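Local coordinates for methyl-coenzyme M reductase subunit beta (Methanosarcina barkeri, PDB 1E6Y), which forms part of the nickel enzyme that reduces methyl-coenzyme M with coenzyme B, releasing methane and the mixed heterodisulfide in the last step of methanogenesis, at residues E[78-83]-E[139-144]; E[282-285]-E[289-292]. One frame throughout, in Å; residues are numbered along the deposited sequence.

Contact 1. Residues E[78-83]-E[139-144]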
loop_
_atom_site.group_PDB
_atom_site.type_symbol
_atom_site.label_atom_id
_atom_site.label_comp_id
_atom_site.label_asym_id
_atom_site.label_seq_id
_atom_site.Cartn_x
_atom_site.Cartn_y
_atom_site.Cartn_z
ATOM N N ALA E 78 -16.225 10.426 -34.999
ATOM C CA ALA E 78 -14.988 10.876 -34.360
ATOM C C ALA E 78 -14.749 12.380 -34.468
ATOM O O ALA E 78 -14.265 13.004 -33.522
ATOM C CB ALA E 78 -13.799 10.121 -34.935
ATOM N N ASP E 79 -15.070 12.954 -35.625
ATOM C CA ASP E 79 -14.875 14.384 -35.844
ATOM C C ASP E 79 -15.800 15.237 -34.982
ATOM O O ASP E 79 -15.365 16.221 -34.383
ATOM C CB ASP E 79 -15.076 14.730 -37.320
ATOM C CG ASP E 79 -13.878 14.363 -38.168
ATOM O OD1 ASP E 79 -12.751 14.796 -37.835
ATOM O OD2 ASP E 79 -14.057 13.624 -39.158
ATOM N N ALA E 80 -17.073 14.854 -34.923
ATOM C CA ALA E 80 -18.050 15.555 -34.096
ATOM C C ALA E 80 -17.703 15.397 -32.615
ATOM O O ALA E 80 -17.800 16.349 -31.837
ATOM C CB ALA E 80 -19.449 15.020 -34.371
ATOM N N ILE E 81 -17.216 14.214 -32.254
ATOM C CA ILE E 81 -16.782 13.950 -30.889
ATOM C C ILE E 81 -15.569 14.807 -30.522
ATOM O O ILE E 81 -15.586 15.499 -29.506
ATOM C CB ILE E 81 -16.467 12.445 -30.692
ATOM C CG1 ILE E 81 -17.778 11.651 -30.710
ATOM C CG2 ILE E 81 -15.720 12.217 -29.374
ATOM C CD1 ILE E 81 -17.600 10.151 -30.636
ATOM N N ALA E 82 -14.595 14.877 -31.428
ATOM C CA ALA E 82 -13.416 15.720 -31.231
ATOM C C ALA E 82 -13.795 17.188 -31.024
ATOM O O ALA E 82 -13.247 17.859 -30.147
ATOM C CB ALA E 82 -12.467 15.585 -32.420
ATOM N N GLU E 83 -14.759 17.667 -31.808
ATOM C CA GLU E 83 -15.226 19.052 -31.717
ATOM C C GLU E 83 -15.801 19.343 -30.339
ATOM O O GLU E 83 -15.480 20.360 -29.722
ATOM C CB GLU E 83 -16.317 19.325 -32.755
ATOM C CG GLU E 83 -15.862 19.340 -34.199
ATOM C CD GLU E 83 -17.035 19.434 -35.167
ATOM O OE1 GLU E 83 -17.928 20.287 -34.944
ATOM O OE2 GLU E 83 -17.075 18.640 -36.136
ATOM N N MET E 139 -22.533 10.780 -23.784
ATOM C CA MET E 139 -23.828 10.810 -23.111
ATOM C C MET E 139 -24.827 11.644 -23.910
ATOM O O MET E 139 -25.951 11.211 -24.161
ATOM C CB MET E 139 -23.675 11.395 -21.704
ATOM C CG MET E 139 -24.673 10.859 -20.688
ATOM S SD MET E 139 -24.313 9.166 -20.179
ATOM C CE MET E 139 -22.760 9.401 -19.298
ATOM N N ASP E 140 -24.372 12.799 -24.383
ATOM C CA ASP E 140 -25.216 13.718 -25.144
ATOM C C ASP E 140 -25.481 13.241 -26.568
ATOM O O ASP E 140 -26.625 13.224 -27.020
ATOM C CB ASP E 140 -24.573 15.105 -25.188
ATOM C CG ASP E 140 -24.673 15.840 -23.866
ATOM O OD1 ASP E 140 -25.629 15.591 -23.102
ATOM O OD2 ASP E 140 -23.794 16.682 -23.594
ATOM N N MET E 141 -24.419 12.845 -27.264
ATOM C CA MET E 141 -24.492 12.529 -28.688
ATOM C C MET E 141 -25.397 11.338 -28.973
ATOM O O MET E 141 -26.098 11.308 -29.987
ATOM C CB MET E 141 -23.091 12.248 -29.236
ATOM C CG MET E 141 -23.048 11.957 -30.725
ATOM S SD MET E 141 -21.362 11.873 -31.333
ATOM C CE MET E 141 -20.948 13.620 -31.401
ATOM N N PHE E 142 -25.400 10.373 -28.062
ATOM C CA PHE E 142 -26.113 9.124 -28.287
ATOM C C PHE E 142 -27.328 8.973 -27.378
ATOM O O PHE E 142 -27.964 7.919 -27.352
ATOM C CB PHE E 142 -25.154 7.946 -28.120
ATOM C CG PHE E 142 -24.007 7.964 -29.095
ATOM C CD1 PHE E 142 -22.774 8.496 -28.725
ATOM C CD2 PHE E 142 -24.181 7.514 -30.402
ATOM C CE1 PHE E 142 -21.731 8.587 -29.645
ATOM C CE2 PHE E 142 -23.145 7.600 -31.329
ATOM C CZ PHE E 142 -21.917 8.138 -30.951
ATOM N N GLY E 143 -27.661 10.048 -26.664
ATOM C CA GLY E 143 -28.905 10.110 -25.911
ATOM C C GLY E 143 -29.054 9.039 -24.847
ATOM O O GLY E 143 -30.137 8.480 -24.667
ATOM N N THR E 144 -27.979 8.792 -24.106
ATOM C CA THR E 144 -27.950 7.723 -23.117
ATOM C C THR E 144 -28.963 7.963 -21.998
ATOM O O THR E 144 -29.026 9.054 -21.432
ATOM C CB THR E 144 -26.544 7.592 -22.506
ATOM O OG1 THR E 144 -25.576 7.489 -23.559
ATOM C CG2 THR E 144 -26.452 6.359 -21.620
#
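Met141, on the last turn of helix 125-141, reaches across to Ala80 and Ile81 on the first turn of helix 78-89, and a Schellman motif ends its own helix just behind it. The tight part is small and apolar. Met141 CE rests on Ala80 CB at 3.6 Å, and the sulfur SD lies 3.6 Å from Ile81 CG1, the two longer side chains crossing at about a right angle. With the backbones 8.1 Å apart, measured from Ile81 CA to Met141 CA, a long, flexible methionine bridges that distance, and the small Ala80 lets the Met141 methyl come close to the helix. CG of Met141 is anti to the backbone N (chi1 -178°), which extends the chain outward until the bend at chi3 turns CE onto Ala80. Ile81 is the buried member, and Ile74 also packs against it.

Around this patch the segments are looser and more polar: Asp79 and Asp140 are exposed, Asp79 in a salt bridge with Lys101. Gly143, also exposed, takes the positive phi (60°) that a residue without a side chain adopts easily, and lets Thr144 N bond back to Met139 O. Closer in, Met141 CG sits 3.8 Å above one face of the Phe142 ring, offset toward its rim.

Contact 2. Residues E[282-285]-E[289-292]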
loop_
_atom_site.group_PDB
_atom_site.type_symbol
_atom_site.label_atom_id
_atom_site.label_comp_id
_atom_site.label_asym_id
_atom_site.label_seq_id
_atom_site.Cartn_x
_atom_site.Cartn_y
_atom_site.Cartn_z
ATOM N N LYS E 282 49.676 8.112 -11.245
ATOM C CA LYS E 282 50.809 7.318 -10.790
ATOM C C LYS E 282 50.906 6.052 -11.637
ATOM O O LYS E 282 49.903 5.570 -12.169
ATOM C CB LYS E 282 50.635 6.952 -9.311
ATOM C CG LYS E 282 51.887 6.382 -8.658
ATOM C CD LYS E 282 51.689 6.105 -7.169
ATOM C CE LYS E 282 51.079 4.731 -6.927
ATOM N NZ LYS E 282 49.691 4.649 -7.458
ATOM N N THR E 283 52.128 5.569 -11.830
ATOM C CA THR E 283 52.344 4.305 -12.520
ATOM C C THR E 283 52.769 3.231 -11.529
ATOM O O THR E 283 53.647 3.449 -10.691
ATOM C CB THR E 283 53.413 4.438 -13.624
ATOM O OG1 THR E 283 52.996 5.430 -14.569
ATOM C CG2 THR E 283 53.597 3.120 -14.357
ATOM N N ALA E 284 52.077 2.099 -11.587
ATOM C CA ALA E 284 52.361 0.951 -10.738
ATOM C C ALA E 284 53.549 0.150 -11.284
ATOM O O ALA E 284 53.950 0.332 -12.436
ATOM C CB ALA E 284 51.131 0.076 -10.666
ATOM N N PRO E 285 54.110 -0.769 -10.470
ATOM C CA PRO E 285 55.277 -1.560 -10.886
ATOM C C PRO E 285 55.123 -2.321 -12.205
ATOM O O PRO E 285 56.083 -2.442 -12.967
ATOM C CB PRO E 285 55.494 -2.505 -9.705
ATOM C CG PRO E 285 55.062 -1.691 -8.531
ATOM C CD PRO E 285 53.859 -0.905 -9.021
ATOM N N ASN E 289 48.986 2.299 -15.492
ATOM C CA ASN E 289 48.791 3.708 -15.165
ATOM C C ASN E 289 47.475 3.944 -14.430
ATOM O O ASN E 289 46.394 3.673 -14.962
ATOM C CB ASN E 289 48.813 4.558 -16.439
ATOM C CG ASN E 289 50.144 4.498 -17.154
ATOM O OD1 ASN E 289 51.188 4.782 -16.568
ATOM N ND2 ASN E 289 50.121 4.097 -18.419
ATOM N N PHE E 290 47.580 4.429 -13.197
ATOM C CA PHE E 290 46.422 4.902 -12.450
ATOM C C PHE E 290 46.149 6.340 -12.870
ATOM O O PHE E 290 47.009 7.210 -12.717
ATOM C CB PHE E 290 46.697 4.855 -10.944
ATOM C CG PHE E 290 46.791 3.461 -10.381
ATOM C CD1 PHE E 290 47.985 2.999 -9.829
ATOM C CD2 PHE E 290 45.674 2.631 -10.347
ATOM C CE1 PHE E 290 48.062 1.734 -9.249
ATOM C CE2 PHE E 290 45.742 1.362 -9.768
ATOM C CZ PHE E 290 46.938 0.914 -9.220
ATOM N N TYR E 291 44.972 6.581 -13.438
ATOM C CA TYR E 291 44.603 7.920 -13.883
ATOM C C TYR E 291 43.935 8.719 -12.774
ATOM O O TYR E 291 43.522 8.162 -11.757
ATOM C CB TYR E 291 43.676 7.842 -15.099
ATOM C CG TYR E 291 44.388 7.466 -16.377
ATOM C CD1 TYR E 291 44.754 6.145 -16.630
ATOM C CD2 TYR E 291 44.779 8.443 -17.290
ATOM C CE1 TYR E 291 45.501 5.808 -17.753
ATOM C CE2 TYR E 291 45.527 8.120 -18.415
ATOM C CZ TYR E 291 45.888 6.802 -18.639
ATOM O OH TYR E 291 46.657 6.486 -19.732
ATOM N N LYS E 292 43.937 10.040 -12.934
ATOM C CA LYS E 292 43.146 10.930 -12.089
ATOM C C LYS E 292 42.260 11.798 -12.979
ATOM O O LYS E 292 42.620 12.100 -14.119
ATOM C CB LYS E 292 44.053 11.825 -11.239
ATOM C CG LYS E 292 44.943 12.758 -12.046
ATOM C CD LYS E 292 45.826 13.601 -11.143
ATOM C CE LYS E 292 46.867 14.366 -11.949
ATOM N NZ LYS E 292 47.683 15.264 -11.081
#
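Lys282 and Phe290 pair near the turn end of a short antiparallel beta hairpin, where strands 278-283 and 289-293 approach their connection. Backbone bonds come first. This is a hydrogen-bonded pair: Phe290 N gives to Lys282 O at 2.8 Å, and Lys282 N returns a longer bond of 3.2 Å to Phe290 O.

Next to it, Thr283 and Asn289 form a non-hydrogen-bonded pair, and here the side chains supply the polar link. Thr283 OG1 donates to Asn289 OD1 at 2.8 Å, nearly in line with the amide C=O (162°). Both residues are short and polar, suited to a face that is partly exposed. A leucine in place of Asn289 would probably leave the Thr283 hydroxyl without its acceptor and free to turn.

Apolar and charged contacts share the other face. Ala284 CB touches Phe290 CE1 at 3.8 Å. Lys282 bends at chi3 (86°) and chi4 (-66°), bringing NZ obliquely to within 3.4 Å of Phe290 CD1, while its charge is met by Glu230 of the gamma subunit.

Arg234 of the gamma subunit packs against Phe290. Beyond these rungs, Tyr291 packs on Ile278 and Val280 of the partner strand 278-283, and its backbone is bonded to Thr339 at the end of helix 323-339.

From the N terminus, contact 1 comes first: it closes a loop of 55 residues, through strands 98-102 and 107-111 and helix 114-118, by bringing the end of helix 125-141 back to the start of helix 78-89. Contact 2 follows in series and closes a turn of just three residues between its segments, so the two neither nest nor cross. One lies in the N-terminal domain of the beta-subunit family and ties helix to helix over a long excursion; the other lies in its C-terminal domain and joins neighbouring strands. They lie on opposite sides of the chain's centre, their own centres about 73 Å apart, and both have gamma-subunit residues nearby.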